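Local coordinates for polyhedrin (Antheraea mylitta cypovirus 4, PDB 5A8S), which forms the crystalline matrix of viral polyhedra, the occlusion bodies of this insect cypovirus, in which virus particles are probably embedded and protected, at residues V33-M38 / V57-L62; V42-P47 / R111-V116; I117-G122 / A229-I234; R130-N135 / P152-G157. All coordinates share one frame; numbering follows the deposited sequence.

Interaction 1: V33-M38 / V57-L62; sequences VQDAMM and VFPDYL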
loop_
_atom_site.group_PDB
_atom_site.type_symbol
_atom_site.label_atom_id
_atom_site.label_comp_id
_atom_site.label_asym_id
_atom_site.label_seq_id
_atom_site.Cartn_x
_atom_site.Cartn_y
_atom_site.Cartn_z
ATOM N N VAL A 33 -4.763 23.375 -10.636
ATOM C CA VAL A 33 -5.006 22.665 -11.889
ATOM C C VAL A 33 -5.097 21.194 -11.514
ATOM O O VAL A 33 -4.138 20.639 -10.981
ATOM C CB VAL A 33 -3.878 22.893 -12.916
ATOM C CG1 VAL A 33 -4.141 22.106 -14.197
ATOM C CG2 VAL A 33 -3.720 24.386 -13.235
ATOM N N GLN A 34 -6.245 20.568 -11.753
ATOM C CA GLN A 34 -6.461 19.200 -11.274
ATOM C C GLN A 34 -5.361 18.254 -11.767
ATOM O O GLN A 34 -4.844 18.411 -12.873
ATOM C CB GLN A 34 -7.852 18.697 -11.672
ATOM C CG GLN A 34 -8.989 19.494 -11.020
ATOM C CD GLN A 34 -9.367 18.987 -9.631
ATOM O OE1 GLN A 34 -9.147 17.818 -9.298
ATOM N NE2 GLN A 34 -9.952 19.867 -8.817
ATOM N N ASP A 35 -5.016 17.284 -10.917
ATOM C CA ASP A 35 -3.873 16.382 -11.107
ATOM C C ASP A 35 -2.506 17.062 -10.909
ATOM O O ASP A 35 -1.466 16.485 -11.223
ATOM C CB ASP A 35 -3.928 15.642 -12.455
ATOM C CG ASP A 35 -4.054 14.123 -12.289
ATOM O OD1 ASP A 35 -3.891 13.609 -11.163
ATOM O OD2 ASP A 35 -4.296 13.426 -13.293
ATOM N N ALA A 36 -2.517 18.279 -10.377
ATOM C CA ALA A 36 -1.312 18.869 -9.800
ATOM C C ALA A 36 -1.038 18.151 -8.488
ATOM O O ALA A 36 -1.942 17.562 -7.898
ATOM C CB ALA A 36 -1.508 20.352 -9.549
ATOM N N MET A 37 0.200 18.199 -8.015
ATOM C CA MET A 37 0.533 17.573 -6.740
ATOM C C MET A 37 -0.095 18.320 -5.553
ATOM O O MET A 37 -0.253 19.545 -5.567
ATOM C CB MET A 37 2.060 17.491 -6.569
ATOM C CG MET A 37 2.733 16.635 -7.642
ATOM S SD MET A 37 2.050 14.956 -7.691
ATOM C CE MET A 37 2.709 14.290 -6.181
ATOM N N MET A 38 -0.474 17.547 -4.541
ATOM C CA MET A 38 -0.795 18.058 -3.215
ATOM C C MET A 38 0.250 17.485 -2.269
ATOM O O MET A 38 0.951 16.550 -2.633
ATOM C CB MET A 38 -2.184 17.605 -2.778
ATOM C CG MET A 38 -3.319 18.319 -3.506
ATOM S SD MET A 38 -4.883 17.469 -3.271
ATOM C CE MET A 38 -4.726 16.109 -4.421
ATOM N N VAL A 57 3.425 13.077 -1.122
ATOM C CA VAL A 57 2.968 13.858 -2.263
ATOM C C VAL A 57 2.106 12.945 -3.124
ATOM O O VAL A 57 2.425 11.777 -3.323
ATOM C CB VAL A 57 4.125 14.480 -3.064
ATOM C CG1 VAL A 57 4.966 15.356 -2.145
ATOM C CG2 VAL A 57 4.979 13.414 -3.700
ATOM N N PHE A 58 1.005 13.494 -3.619
ATOM C CA PHE A 58 -0.003 12.719 -4.324
ATOM C C PHE A 58 -0.840 13.687 -5.163
ATOM O O PHE A 58 -0.991 14.850 -4.803
ATOM C CB PHE A 58 -0.888 12.002 -3.301
ATOM C CG PHE A 58 -1.540 12.938 -2.328
ATOM C CD1 PHE A 58 -0.822 13.469 -1.268
ATOM C CD2 PHE A 58 -2.860 13.319 -2.497
ATOM C CE1 PHE A 58 -1.421 14.346 -0.380
ATOM C CE2 PHE A 58 -3.463 14.199 -1.620
ATOM C CZ PHE A 58 -2.740 14.712 -0.556
ATOM N N PRO A 59 -1.368 13.220 -6.300
ATOM C CA PRO A 59 -2.103 14.156 -7.163
ATOM C C PRO A 59 -3.628 14.164 -7.004
ATOM O O PRO A 59 -4.253 15.085 -7.526
ATOM C CB PRO A 59 -1.734 13.675 -8.571
ATOM C CG PRO A 59 -1.527 12.208 -8.412
ATOM C CD PRO A 59 -0.914 12.031 -7.033
ATOM N N ASP A 60 -4.219 13.192 -6.312
ATOM C CA ASP A 60 -5.680 13.075 -6.293
ATOM C C ASP A 60 -6.297 12.766 -4.925
ATOM O O ASP A 60 -7.311 13.348 -4.550
ATOM C CB ASP A 60 -6.123 12.004 -7.288
ATOM C CG ASP A 60 -5.815 12.390 -8.727
ATOM O OD1 ASP A 60 -6.621 13.134 -9.310
ATOM O OD2 ASP A 60 -4.777 11.948 -9.274
ATOM N N TYR A 61 -5.718 11.831 -4.192
ATOM C CA TYR A 61 -6.235 11.526 -2.860
ATOM C C TYR A 61 -5.182 10.814 -2.037
ATOM O O TYR A 61 -4.262 10.197 -2.579
ATOM C CB TYR A 61 -7.509 10.680 -2.949
ATOM C CG TYR A 61 -7.311 9.348 -3.625
ATOM C CD1 TYR A 61 -7.415 9.225 -5.006
ATOM C CD2 TYR A 61 -7.026 8.207 -2.886
ATOM C CE1 TYR A 61 -7.240 8.000 -5.631
ATOM C CE2 TYR A 61 -6.842 6.974 -3.505
ATOM C CZ TYR A 61 -6.950 6.880 -4.879
ATOM O OH TYR A 61 -6.768 5.657 -5.499
ATOM N N LEU A 62 -5.336 10.895 -0.722
ATOM C CA LEU A 62 -4.385 10.313 0.211
ATOM C C LEU A 62 -5.143 9.581 1.305
ATOM O O LEU A 62 -6.006 10.165 1.956
ATOM C CB LEU A 62 -3.520 11.406 0.837
ATOM C CG LEU A 62 -2.494 10.922 1.866
ATOM C CD1 LEU A 62 -1.486 9.962 1.199
ATOM C CD2 LEU A 62 -1.793 12.107 2.514
HETATM O O HOH W 1 -4.563 17.894 -7.892
#

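Interaction 2: V42-P47 / R111-V116; sequences VFAQYP and RYPMGV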
loop_
_atom_site.group_PDB
_atom_site.type_symbol
_atom_site.label_atom_id
_atom_site.label_comp_id
_atom_site.label_asym_id
_atom_site.label_seq_id
_atom_site.Cartn_x
_atom_site.Cartn_y
_atom_site.Cartn_z
ATOM N N VAL A 42 2.848 14.418 8.071
ATOM C CA VAL A 42 2.552 14.159 9.468
ATOM C C VAL A 42 3.887 14.234 10.176
ATOM O O VAL A 42 4.772 13.433 9.885
ATOM C CB VAL A 42 1.952 12.754 9.684
ATOM C CG1 VAL A 42 1.630 12.534 11.160
ATOM C CG2 VAL A 42 0.707 12.547 8.839
ATOM N N PHE A 43 4.046 15.201 11.075
ATOM C CA PHE A 43 5.267 15.337 11.867
ATOM C C PHE A 43 5.022 14.773 13.278
ATOM O O PHE A 43 4.250 15.341 14.062
ATOM C CB PHE A 43 5.680 16.816 12.006
ATOM C CG PHE A 43 6.075 17.495 10.706
ATOM C CD1 PHE A 43 7.384 17.430 10.244
ATOM C CD2 PHE A 43 5.147 18.227 9.977
ATOM C CE1 PHE A 43 7.762 18.071 9.071
ATOM C CE2 PHE A 43 5.515 18.875 8.792
ATOM C CZ PHE A 43 6.825 18.793 8.341
ATOM N N ALA A 44 5.648 13.651 13.602
ATOM C CA ALA A 44 5.589 13.133 14.963
ATOM C C ALA A 44 6.590 13.881 15.834
ATOM O O ALA A 44 7.755 14.044 15.458
ATOM C CB ALA A 44 5.882 11.652 14.971
ATOM N N GLN A 45 6.125 14.335 16.994
ATOM C CA GLN A 45 6.957 15.038 17.961
ATOM C C GLN A 45 7.326 14.071 19.072
ATOM O O GLN A 45 6.451 13.612 19.794
ATOM C CB GLN A 45 6.179 16.209 18.561
ATOM C CG GLN A 45 6.888 16.870 19.742
ATOM C CD GLN A 45 5.991 17.815 20.544
ATOM O OE1 GLN A 45 4.715 17.702 20.364
ATOM N NE2 GLN A 45 6.494 18.646 21.345
ATOM N N TYR A 46 8.609 13.745 19.205
ATOM C CA TYR A 46 9.023 12.781 20.230
ATOM C C TYR A 46 9.423 13.408 21.570
ATOM O O TYR A 46 9.868 14.554 21.628
ATOM C CB TYR A 46 10.161 11.909 19.699
ATOM C CG TYR A 46 9.737 11.108 18.497
ATOM C CD1 TYR A 46 8.759 10.122 18.610
ATOM C CD2 TYR A 46 10.287 11.349 17.247
ATOM C CE1 TYR A 46 8.362 9.385 17.518
ATOM C CE2 TYR A 46 9.893 10.615 16.145
ATOM C CZ TYR A 46 8.920 9.646 16.281
ATOM O OH TYR A 46 8.526 8.907 15.195
ATOM N N PRO A 47 9.266 12.645 22.657
ATOM C CA PRO A 47 9.748 13.039 23.980
ATOM C C PRO A 47 11.214 13.485 23.939
ATOM O O PRO A 47 11.627 14.368 24.697
ATOM C CB PRO A 47 9.602 11.744 24.787
ATOM C CG PRO A 47 8.400 11.085 24.175
ATOM C CD PRO A 47 8.549 11.355 22.697
ATOM N N ARG A 111 9.941 6.166 22.866
ATOM C CA ARG A 111 9.955 6.365 21.425
ATOM C C ARG A 111 8.572 6.696 20.878
ATOM O O ARG A 111 8.435 7.054 19.710
ATOM C CB ARG A 111 10.454 5.097 20.730
ATOM C CG ARG A 111 11.901 4.750 21.013
ATOM C CD ARG A 111 12.244 3.407 20.376
ATOM N NE ARG A 111 11.370 2.337 20.856
ATOM C CZ ARG A 111 11.289 1.139 20.294
ATOM N NH1 ARG A 111 12.026 0.860 19.228
ATOM N NH2 ARG A 111 10.482 0.215 20.796
ATOM N N TYR A 112 7.528 6.558 21.684
ATOM C CA TYR A 112 6.191 6.858 21.171
ATOM C C TYR A 112 5.957 8.373 21.222
ATOM O O TYR A 112 6.316 9.020 22.201
ATOM C CB TYR A 112 5.099 6.114 21.954
ATOM C CG TYR A 112 3.743 6.342 21.333
ATOM C CD1 TYR A 112 3.293 5.540 20.302
ATOM C CD2 TYR A 112 2.946 7.402 21.743
ATOM C CE1 TYR A 112 2.065 5.772 19.699
ATOM C CE2 TYR A 112 1.723 7.641 21.158
ATOM C CZ TYR A 112 1.292 6.826 20.129
ATOM O OH TYR A 112 0.073 7.056 19.540
ATOM N N PRO A 113 5.350 8.948 20.169
ATOM C CA PRO A 113 5.296 10.414 20.099
ATOM C C PRO A 113 4.252 11.035 21.029
ATOM O O PRO A 113 3.272 10.389 21.397
ATOM C CB PRO A 113 4.946 10.673 18.637
ATOM C CG PRO A 113 4.140 9.466 18.240
ATOM C CD PRO A 113 4.743 8.312 18.982
ATOM N N MET A 114 4.483 12.283 21.420
ATOM C CA MET A 114 3.543 13.017 22.262
ATOM C C MET A 114 2.352 13.546 21.467
ATOM O O MET A 114 1.289 13.825 22.023
ATOM C CB MET A 114 4.286 14.167 22.947
ATOM C CG MET A 114 5.610 13.696 23.537
ATOM S SD MET A 114 6.321 14.827 24.724
ATOM C CE MET A 114 6.986 16.084 23.630
ATOM N N GLY A 115 2.535 13.674 20.158
ATOM C CA GLY A 115 1.491 14.177 19.280
ATOM C C GLY A 115 2.023 14.320 17.867
ATOM O O GLY A 115 3.210 14.098 17.629
ATOM N N VAL A 116 1.152 14.669 16.922
ATOM C CA VAL A 116 1.588 14.916 15.550
ATOM C C VAL A 116 1.087 16.259 15.047
ATOM O O VAL A 116 0.001 16.700 15.404
ATOM C CB VAL A 116 1.110 13.804 14.578
ATOM C CG1 VAL A 116 1.737 12.451 14.940
ATOM C CG2 VAL A 116 -0.413 13.711 14.560
#

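Interaction 3: I117-G122 / A229-I234; sequences IVSFNG and AHIAYI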
loop_
_atom_site.group_PDB
_atom_site.type_symbol
_atom_site.label_atom_id
_atom_site.label_comp_id
_atom_site.label_asym_id
_atom_site.label_seq_id
_atom_site.Cartn_x
_atom_site.Cartn_y
_atom_site.Cartn_z
ATOM N N ILE A 117 1.900 16.926 14.237
ATOM C CA ILE A 117 1.446 18.096 13.513
ATOM C C ILE A 117 1.087 17.583 12.130
ATOM O O ILE A 117 1.929 17.013 11.447
ATOM C CB ILE A 117 2.544 19.191 13.392
ATOM C CG1 ILE A 117 2.950 19.747 14.769
ATOM C CG2 ILE A 117 2.046 20.340 12.529
ATOM C CD1 ILE A 117 3.876 18.829 15.583
ATOM N N VAL A 118 -0.162 17.743 11.720
ATOM C CA VAL A 118 -0.549 17.320 10.384
ATOM C C VAL A 118 -0.706 18.546 9.504
ATOM O O VAL A 118 -1.473 19.452 9.823
ATOM C CB VAL A 118 -1.847 16.518 10.381
ATOM C CG1 VAL A 118 -2.124 16.024 8.995
ATOM C CG2 VAL A 118 -1.756 15.348 11.357
ATOM N N SER A 119 0.028 18.551 8.399
ATOM C CA SER A 119 0.081 19.681 7.488
ATOM C C SER A 119 -0.542 19.300 6.139
ATOM O O SER A 119 -0.068 18.384 5.474
ATOM C CB SER A 119 1.539 20.101 7.287
ATOM O OG SER A 119 1.626 21.149 6.340
ATOM N N PHE A 120 -1.607 20.003 5.762
ATOM C CA PHE A 120 -2.323 19.776 4.505
ATOM C C PHE A 120 -2.052 20.934 3.555
ATOM O O PHE A 120 -2.247 22.080 3.945
ATOM C CB PHE A 120 -3.842 19.776 4.735
ATOM C CG PHE A 120 -4.359 18.651 5.597
ATOM C CD1 PHE A 120 -4.349 18.753 6.981
ATOM C CD2 PHE A 120 -4.917 17.526 5.019
ATOM C CE1 PHE A 120 -4.861 17.732 7.779
ATOM C CE2 PHE A 120 -5.437 16.488 5.813
ATOM C CZ PHE A 120 -5.408 16.596 7.189
ATOM N N ASN A 121 -1.676 20.651 2.305
ATOM C CA ASN A 121 -1.289 21.716 1.383
ATOM C C ASN A 121 -1.696 21.445 -0.056
ATOM O O ASN A 121 -1.460 20.366 -0.573
ATOM C CB ASN A 121 0.228 21.929 1.417
ATOM C CG ASN A 121 0.771 22.052 2.833
ATOM O OD1 ASN A 121 0.937 23.153 3.350
ATOM N ND2 ASN A 121 1.057 20.915 3.458
ATOM N N GLY A 122 -2.276 22.454 -0.698
ATOM C CA GLY A 122 -2.662 22.363 -2.094
ATOM C C GLY A 122 -4.153 22.535 -2.313
ATOM O O GLY A 122 -4.846 23.130 -1.482
ATOM N N ALA A 229 10.203 22.726 1.732
ATOM C CA ALA A 229 9.124 22.011 1.048
ATOM C C ALA A 229 7.882 22.879 0.811
ATOM O O ALA A 229 6.901 22.415 0.222
ATOM C CB ALA A 229 8.741 20.784 1.858
ATOM N N HIS A 230 7.914 24.123 1.282
ATOM C CA HIS A 230 6.787 25.039 1.109
ATOM C C HIS A 230 5.499 24.425 1.642
ATOM O O HIS A 230 4.534 24.266 0.901
ATOM C CB HIS A 230 6.585 25.381 -0.370
ATOM C CG HIS A 230 7.855 25.426 -1.162
ATOM N ND1 HIS A 230 8.857 26.336 -0.902
ATOM C CD2 HIS A 230 8.284 24.678 -2.206
ATOM C CE1 HIS A 230 9.852 26.146 -1.755
ATOM N NE2 HIS A 230 9.529 25.144 -2.554
ATOM N N ILE A 231 5.482 24.084 2.924
ATOM C CA ILE A 231 4.290 23.509 3.539
ATOM C C ILE A 231 4.052 24.161 4.894
ATOM O O ILE A 231 4.978 24.679 5.518
ATOM C CB ILE A 231 4.441 21.981 3.704
ATOM C CG1 ILE A 231 5.668 21.674 4.566
ATOM C CG2 ILE A 231 4.549 21.309 2.325
ATOM C CD1 ILE A 231 5.903 20.212 4.819
ATOM N N ALA A 232 2.801 24.159 5.339
ATOM C CA ALA A 232 2.447 24.765 6.612
ATOM C C ALA A 232 3.106 23.982 7.730
ATOM O O ALA A 232 3.226 22.754 7.658
ATOM C CB ALA A 232 0.934 24.776 6.796
ATOM N N TYR A 233 3.547 24.686 8.761
ATOM C CA TYR A 233 4.053 24.020 9.953
ATOM C C TYR A 233 3.786 24.883 11.174
ATOM O O TYR A 233 3.870 26.108 11.106
ATOM C CB TYR A 233 5.555 23.710 9.839
ATOM C CG TYR A 233 6.058 22.938 11.043
ATOM C CD1 TYR A 233 5.649 21.625 11.264
ATOM C CD2 TYR A 233 6.906 23.530 11.972
ATOM C CE1 TYR A 233 6.078 20.917 12.366
ATOM C CE2 TYR A 233 7.356 22.827 13.083
ATOM C CZ TYR A 233 6.937 21.522 13.275
ATOM O OH TYR A 233 7.366 20.823 14.376
ATOM N N ILE A 234 3.441 24.232 12.282
ATOM C CA ILE A 234 3.229 24.912 13.559
ATOM C C ILE A 234 4.364 24.514 14.488
ATOM O O ILE A 234 4.538 23.334 14.752
ATOM C CB ILE A 234 1.917 24.452 14.209
ATOM C CG1 ILE A 234 0.739 24.693 13.268
ATOM C CG2 ILE A 234 1.703 25.153 15.549
ATOM C CD1 ILE A 234 -0.458 23.808 13.583
#

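Interaction 4: R130-N135 / P152-G157; sequences RVEATN and PHVICG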
loop_
_atom_site.group_PDB
_atom_site.type_symbol
_atom_site.label_atom_id
_atom_site.label_comp_id
_atom_site.label_asym_id
_atom_site.label_seq_id
_atom_site.Cartn_x
_atom_site.Cartn_y
_atom_site.Cartn_z
ATOM N N ARG A 130 -9.519 15.270 6.915
ATOM C CA ARG A 130 -9.791 14.678 8.219
ATOM C C ARG A 130 -8.578 14.005 8.844
ATOM O O ARG A 130 -7.725 13.452 8.150
ATOM C CB ARG A 130 -10.903 13.644 8.084
ATOM C CG ARG A 130 -12.204 14.226 7.577
ATOM C CD ARG A 130 -13.185 13.157 7.105
ATOM N NE ARG A 130 -14.498 13.758 6.888
ATOM C CZ ARG A 130 -15.480 13.218 6.172
ATOM N NH1 ARG A 130 -15.307 12.046 5.582
ATOM N NH2 ARG A 130 -16.637 13.863 6.041
ATOM N N VAL A 131 -8.528 14.044 10.170
ATOM C CA VAL A 131 -7.539 13.306 10.932
ATOM C C VAL A 131 -8.263 12.643 12.094
ATOM O O VAL A 131 -9.243 13.185 12.602
ATOM C CB VAL A 131 -6.444 14.240 11.506
ATOM C CG1 VAL A 131 -5.399 13.438 12.288
ATOM C CG2 VAL A 131 -5.785 15.039 10.392
ATOM N N GLU A 132 -7.785 11.474 12.499
ATOM C CA GLU A 132 -8.253 10.834 13.729
ATOM C C GLU A 132 -7.116 10.184 14.464
ATOM O O GLU A 132 -6.277 9.520 13.857
ATOM C CB GLU A 132 -9.254 9.728 13.424
ATOM C CG GLU A 132 -10.602 10.212 13.085
ATOM C CD GLU A 132 -11.610 9.092 13.047
ATOM O OE1 GLU A 132 -11.256 7.939 12.705
ATOM O OE2 GLU A 132 -12.765 9.382 13.360
ATOM N N ALA A 133 -7.089 10.368 15.774
ATOM C CA ALA A 133 -6.269 9.532 16.627
ATOM C C ALA A 133 -7.109 8.311 16.996
ATOM O O ALA A 133 -7.940 8.370 17.890
ATOM C CB ALA A 133 -5.845 10.298 17.863
ATOM N N THR A 134 -6.917 7.208 16.284
ATOM C CA THR A 134 -7.713 6.015 16.529
ATOM C C THR A 134 -7.056 5.165 17.613
ATOM O O THR A 134 -5.993 5.525 18.112
ATOM C CB THR A 134 -7.926 5.216 15.223
ATOM O OG1 THR A 134 -6.763 5.311 14.390
ATOM C CG2 THR A 134 -9.105 5.799 14.444
ATOM N N ASN A 135 -7.688 4.064 18.004
ATOM C CA ASN A 135 -7.062 3.171 18.976
ATOM C C ASN A 135 -6.022 2.286 18.273
ATOM O O ASN A 135 -5.673 2.542 17.124
ATOM C CB ASN A 135 -8.112 2.365 19.762
ATOM C CG ASN A 135 -8.856 1.358 18.905
ATOM O OD1 ASN A 135 -8.445 1.036 17.791
ATOM N ND2 ASN A 135 -9.956 0.839 19.439
ATOM N N PRO A 152 -17.642 10.101 15.287
ATOM C CA PRO A 152 -18.584 11.224 15.403
ATOM C C PRO A 152 -17.873 12.543 15.695
ATOM O O PRO A 152 -18.431 13.621 15.444
ATOM C CB PRO A 152 -19.496 10.802 16.562
ATOM C CG PRO A 152 -18.775 9.703 17.273
ATOM C CD PRO A 152 -17.908 9.034 16.266
ATOM N N HIS A 153 -16.643 12.447 16.197
ATOM C CA HIS A 153 -15.865 13.620 16.567
ATOM C C HIS A 153 -14.562 13.674 15.784
ATOM O O HIS A 153 -13.542 14.111 16.306
ATOM C CB HIS A 153 -15.567 13.595 18.069
ATOM C CG HIS A 153 -16.791 13.453 18.918
ATOM N ND1 HIS A 153 -17.217 12.241 19.418
ATOM C CD2 HIS A 153 -17.693 14.371 19.340
ATOM C CE1 HIS A 153 -18.324 12.419 20.115
ATOM N NE2 HIS A 153 -18.632 13.700 20.085
ATOM N N VAL A 154 -14.596 13.224 14.534
ATOM C CA VAL A 154 -13.418 13.294 13.675
ATOM C C VAL A 154 -12.832 14.711 13.674
ATOM O O VAL A 154 -13.563 15.704 13.711
ATOM C CB VAL A 154 -13.757 12.862 12.232
ATOM C CG1 VAL A 154 -14.890 13.710 11.668
ATOM C CG2 VAL A 154 -12.542 12.940 11.349
ATOM N N ILE A 155 -11.507 14.801 13.657
ATOM C CA ILE A 155 -10.838 16.092 13.645
ATOM C C ILE A 155 -10.923 16.703 12.260
ATOM O O ILE A 155 -10.380 16.159 11.305
ATOM C CB ILE A 155 -9.356 15.952 14.014
ATOM C CG1 ILE A 155 -9.215 15.246 15.362
ATOM C CG2 ILE A 155 -8.686 17.317 14.047
ATOM C CD1 ILE A 155 -7.793 14.823 15.675
ATOM N N CYS A 156 -11.606 17.835 12.149
ATOM C CA CYS A 156 -11.838 18.442 10.844
ATOM C C CYS A 156 -12.293 19.897 10.989
ATOM O O CYS A 156 -12.192 20.479 12.065
ATOM C CB CYS A 156 -12.871 17.623 10.062
ATOM S SG CYS A 156 -14.495 17.515 10.838
ATOM N N GLY A 157 -12.788 20.478 9.904
ATOM C CA GLY A 157 -13.168 21.885 9.903
ATOM C C GLY A 157 -12.045 22.797 10.374
ATOM O O GLY A 157 -10.894 22.629 9.996
#

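Interaction 1: V33-M38 / V57-L62
Met38 CB lies over one face of the Phe58 ring in a CH-pi contact, 4.0 Å from the ring centroid and offset toward the rim, and the rest of its chain slants past the rim. The opposite face carries Leu62 CB over the ring centre, so the phenyl group is held between them. Met38 SD stands obliquely to the ring in a Met-aromatic contact. The bend at chi3 of Met38 (-78°) folds its CE back to 3.6 Å from Phe58 CE2 and onto the carbonyl of Pro59. The backbones of the same pair form an antiparallel hydrogen-bonded bridge: Met38 N gives to Phe58 O at 2.8 Å, and Phe58 N returns a longer bond to Met38 O. Met37, bent at chi2 and chi3, sets its CE 3.4 Å from Val57 CB and its sulfur beside the Pro59 ring. Farther along, the carboxylates of Asp35 and Asp60 meet with their planes 69° apart. Asp35 OD1 is 2.7 Å from Asp60 OD2, short enough that one acid group probably holds a proton. Of the other oxygens, Asp35 OD2 is bonded by Gln202 and Asn206, and Asp60 OD1 forms a salt bridge with Arg194. A water sits between two carbonyls, 2.6 Å from Ala36 O and 2.8 Å from Pro59 O. The contact joins the start of strand 38-45 to the end of strand 51-58, where the chain turns into strand 61-66 of a second sheet; helix 200-205 packs on Asp60 and Tyr61, and Arg148 of the second subunit bonds to Gln34 O.

Interaction 2: V42-P47 / R111-V116
The Tyr46 ring lies beside Pro113, both side chains pointing the same way, with Tyr112 C at its edge near the ring plane. Arg111 O approaches the same ring obliquely, 3.2 Å from Tyr46 CE1, while Pro113 CB touches that carbon at 3.8 Å. Pro113 also serves a second ring: its CD sits over one face of Tyr112, offset toward the rim. Pro47 and Met114 run alongside with reversed directions, Pro47 CD against Met114 CG. The bend at chi3 of Met114 (-77°) carries its methyl CE across to the amide end of Gln45, 3.5 Å from NE2. On the face that holds Ala44 and Val116, Val42 CG1 meets Val116 CB at 3.7 Å and Ala44 CB touches Pro113. Two backbone bonds tie the chains: Gln45 N to Gly115 O at 3.0 Å, and Met114 N to Gln45 O at 2.9 Å. Here strand 38-45 runs antiparallel to the start of strand 115-121. The side chains share no hydrogen bond; Gln45 OE1 turns to Tyr171 OH, Tyr46 OH to Leu71 O and the Arg111 guanidinium to Asp109 and Asp80, so apolar packing and the two backbone bonds hold this junction.

Interaction 3: I117-G122 / A229-I234
Ser119 OG is gripped from both segments: it donates to Ala232 O at 2.6 Å and accepts from Asn121 ND2 at 2.9 Å. ND2 donates within its amide plane, with Ser119 OG 10° out of it. The other end of the same amide, Asn121 OD1, takes the N-H of Ala232 at 2.9 Å and also a bond from Ser167 OG. The two side chains thus hold both polar backbone atoms of Ala232. The ND2 bonds to Ser119 OG and Arg39 O, with the two donors to OD1, set which way the amide is turned. Setting Ser119 OG anti to the backbone N (chi1 176°) brings the hydroxyl to the Ala232 carbonyl. The side chains of Ile231 and Asn121 cross at about a right angle, Ile231 CB 3.6 Å from Asn121 ND2. At the far end Ile117 meets Tyr233, again nearly perpendicular, with Ile117 CG2 4.0 Å from Tyr233 CD1. Side chains rather than backbone pairing join the segments: 229-234 runs over one face of the six-stranded sheet, roughly antiparallel to strand 115-121. Ile231 and Tyr233 pack on helix 219-228, Ile234 on strand 167-173, and Trp144 of the second subunit bonds to His230 O.

Interaction 4: R130-N135 / P152-G157
Val131 and Ile155 pair through their backbones, each giving and receiving one hydrogen bond: Val131 N to Ile155 O and Ile155 N to Val131 O are both 3.0 Å. A weaker CA-H...O contact from Arg130 CA reaches the same Ile155 carbonyl O, at 3.5 Å. This is a single antiparallel bridge, added to the edge of strand 130-134, whose other edge pairs with strand 179-185 in a three-stranded sheet. The apolar contacts centre on Val154. With CG2 anti to the backbone N, the branch comes beside the neighbouring strand, 3.7 Å from Arg130 CB and 3.8 Å from Glu132 CG. The CB and CG of Arg130 lie against this methyl, while the Glu132 side chain crosses the valine nearly at a right angle. On the other side of the bridge Val131 CB faces Ile155 CB at 4.2 Å, and both side chains pack on Val172 of strand 167-173. Ile155 CB also presses on the strand backbone, 3.1 Å from Val131 O. The polar ends of Glu132 and Arg130 turn to partners outside the two segments: Glu132 OE2 accepts from Gly151 N, Glu132 OE1 forms a salt bridge with Lys181, and the extended Arg130 makes a cation-pi contact with Trp150.

Interactions 1, 2 and 3 all reach the six-stranded sheet. Interactions 1 and 2 alternate along the chain and take opposite ends of the hairpin strand 38-45, with centres 26 Å apart on opposite sides of the chain's centre. Interaction 3 follows on strand 115-121, which interaction 2 also uses, and touches both: Phe43 packs on Tyr233, and Met38 CB meets Asn121 O. Interaction 4 shares the three-stranded sheet with interaction 1 and lies about 18 Å from interaction 3 between centres; its sequence falls between the segments of interaction 3, and Val131 packs on Phe120, joining the two sheets. Interactions 1 and 3 also touch the second subunit of the three-chain assembly, so fold and subunit interface meet there.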